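Local coordinates for protein endo-beta-1,4-glucanase (Streptomyces sp., PDB 1OA4) that probably hydrolyses internal beta-1,4-glucosidic bonds of cellulose, as a family 12 endoglucanase of a streptomycete, at residues Tyr8-Thr11 against Tyr17-Gln20. Sequence-based numbering, arbitrary orientation.
Sequences YGTT and YVVQ
Thr11 and Val19 face each other as a hydrogen-bonded pair of antiparallel strands, with the chain directions 163° apart. Thr11 N donates a hydrogen bond to Val19 O at 2.9 Å. The return bond, Val19 N to Thr11 O, is also 2.9 Å long and nearly straight at 168°. One residue further along, Thr10 and Gln20 form the non-hydrogen-bonded pair; CA of Thr10 comes within 3.1 Å of Val19 O in a CA-H...O contact.

On the face carrying Thr10 and Gln20, the methyl CG2 of Thr10 meets CB of Gln20 at 3.8 Å, the two side chains crossing at a slant. Val18, two residues before Gln20 and on the same face, adds its CG1, which is anti to the backbone N (chi1 178°) and lies 4.1 Å from CB of Thr10. Beyond CB the Gln20 chain turns away from Thr10, and its NE2 is hydrogen-bonded to Ser59 OG, while Thr10 OG1 bonds to Asn68. On the opposite face, CG2 of Thr11 lies 4.3 Å from CB of Val19, beside Ile32 and Val34 of strand 30-34, and Thr11 OG1 is held by Gln2.

Strands 10-13 and 17-20 make a beta hairpin whose second strand pairs onward with 59-61, at one margin of the larger sheet in the beta-jelly-roll sandwich of family 12 glycoside hydrolases.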
ATOM      1  N   TYR A   8       7.334 -14.739   1.178  1.00 13.72           N
ATOM      2  CA  TYR A   8       5.966 -14.372   1.514  1.00 13.28           C
ATOM      3  C   TYR A   8       5.629 -14.631   2.973  1.00 13.52           C
ATOM      4  O   TYR A   8       4.489 -14.914   3.312  1.00 14.07           O
ATOM      5  CB  TYR A   8       4.989 -15.103   0.589  1.00 13.19           C
ATOM      6  CG  TYR A   8       5.127 -14.676  -0.859  1.00 13.97           C
ATOM      7  CD1 TYR A   8       4.900 -13.373  -1.238  1.00 14.18           C
ATOM      8  CD2 TYR A   8       5.477 -15.586  -1.840  1.00 13.84           C
ATOM      9  CE1 TYR A   8       5.028 -12.986  -2.558  1.00 15.48           C
ATOM     10  CE2 TYR A   8       5.615 -15.208  -3.162  1.00 15.53           C
ATOM     11  CZ  TYR A   8       5.384 -13.909  -3.516  1.00 15.21           C
ATOM     12  OH  TYR A   8       5.514 -13.527  -4.832  1.00 20.11           O
ATOM     13  N   GLY A   9       6.632 -14.499   3.834  1.00 13.43           N
ATOM     14  CA  GLY A   9       6.416 -14.586   5.269  1.00 13.19           C
ATOM     15  C   GLY A   9       5.531 -13.465   5.799  1.00 14.21           C
ATOM     16  O   GLY A   9       5.567 -12.331   5.327  1.00 13.30           O
ATOM     17  N   THR A  10       4.704 -13.806   6.778  1.00 14.27           N
ATOM     18  CA  THR A  10       3.826 -12.844   7.415  1.00 14.92           C
ATOM     19  C   THR A  10       3.711 -13.127   8.893  1.00 15.17           C
ATOM     20  O   THR A  10       4.091 -14.204   9.370  1.00 15.67           O
ATOM     21  CB  THR A  10       2.403 -12.899   6.868  1.00 14.94           C
ATOM     22  OG1 THR A  10       1.778 -14.150   7.214  1.00 16.34           O
ATOM     23  CG2 THR A  10       2.376 -12.821   5.349  1.00 15.03           C
ATOM     24  N   THR A  11       3.155 -12.138   9.587  1.00 15.39           N
ATOM     25  CA  THR A  11       2.801 -12.276  10.994  1.00 15.58           C
ATOM     26  C   THR A  11       1.709 -11.228  11.271  1.00 15.95           C
ATOM     27  O   THR A  11       1.195 -10.623  10.335  1.00 16.14           O
ATOM     28  CB  THR A  11       4.031 -12.061  11.875  1.00 15.99           C
ATOM     29  OG1 THR A  11       3.730 -12.420  13.237  1.00 15.66           O
ATOM     30  CG2 THR A  11       4.438 -10.584  11.909  1.00 16.81           C
ATOM     31  N   TYR A  17      -3.574  -6.464  12.647  1.00 13.13           N
ATOM     32  CA  TYR A  17      -3.089  -6.177  11.286  1.00 12.42           C
ATOM     33  C   TYR A  17      -2.036  -7.191  10.873  1.00 12.84           C
ATOM     34  O   TYR A  17      -1.275  -7.693  11.687  1.00 13.15           O
ATOM     35  CB  TYR A  17      -2.494  -4.753  11.187  1.00 13.12           C
ATOM     36  CG  TYR A  17      -3.416  -3.662  11.700  1.00 11.88           C
ATOM     37  CD1 TYR A  17      -4.605  -3.355  11.068  1.00 12.99           C
ATOM     38  CD2 TYR A  17      -3.092  -2.935  12.842  1.00 14.08           C
ATOM     39  CE1 TYR A  17      -5.458  -2.366  11.570  1.00 12.57           C
ATOM     40  CE2 TYR A  17      -3.915  -1.956  13.329  1.00 13.88           C
ATOM     41  CZ  TYR A  17      -5.093  -1.660  12.704  1.00 13.47           C
ATOM     42  OH  TYR A  17      -5.920  -0.671  13.217  1.00 14.77           O
ATOM     43  N   VAL A  18      -2.015  -7.496   9.582  1.00 12.63           N
ATOM     44  CA  VAL A  18      -1.039  -8.407   9.017  1.00 12.06           C
ATOM     45  C   VAL A  18       0.175  -7.607   8.554  1.00 12.23           C
ATOM     46  O   VAL A  18       0.016  -6.518   7.985  1.00 12.25           O
ATOM     47  CB  VAL A  18      -1.611  -9.149   7.798  1.00 12.17           C
ATOM     48  CG1 VAL A  18      -0.564 -10.065   7.185  1.00 12.45           C
ATOM     49  CG2 VAL A  18      -2.871  -9.896   8.178  1.00 12.92           C
ATOM     50  N   VAL A  19       1.366  -8.121   8.847  1.00 11.75           N
ATOM     51  CA  VAL A  19       2.607  -7.556   8.351  1.00 11.82           C
ATOM     52  C   VAL A  19       3.203  -8.619   7.419  1.00 12.33           C
ATOM     53  O   VAL A  19       3.277  -9.808   7.786  1.00 12.61           O
ATOM     54  CB  VAL A  19       3.596  -7.188   9.473  1.00 12.17           C
ATOM     55  CG1 VAL A  19       4.872  -6.635   8.883  1.00 12.75           C
ATOM     56  CG2 VAL A  19       2.962  -6.171  10.451  1.00 11.86           C
ATOM     57  N   GLN A  20       3.603  -8.197   6.219  1.00 11.55           N
ATOM     58  CA  GLN A  20       4.080  -9.108   5.196  1.00 11.74           C
ATOM     59  C   GLN A  20       5.393  -8.639   4.572  1.00 11.34           C
ATOM     60  O   GLN A  20       5.581  -7.457   4.317  1.00 11.02           O
ATOM     61  CB  GLN A  20       3.011  -9.259   4.101  1.00 12.18           C
ATOM     62  CG  GLN A  20       2.569  -7.957   3.433  1.00 11.77           C
ATOM     63  CD  GLN A  20       1.568  -8.151   2.291  1.00 11.09           C
ATOM     64  OE1 GLN A  20       1.248  -9.289   1.894  1.00 11.97           O
ATOM     65  NE2 GLN A  20       1.055  -7.034   1.774  1.00 12.40           N
TER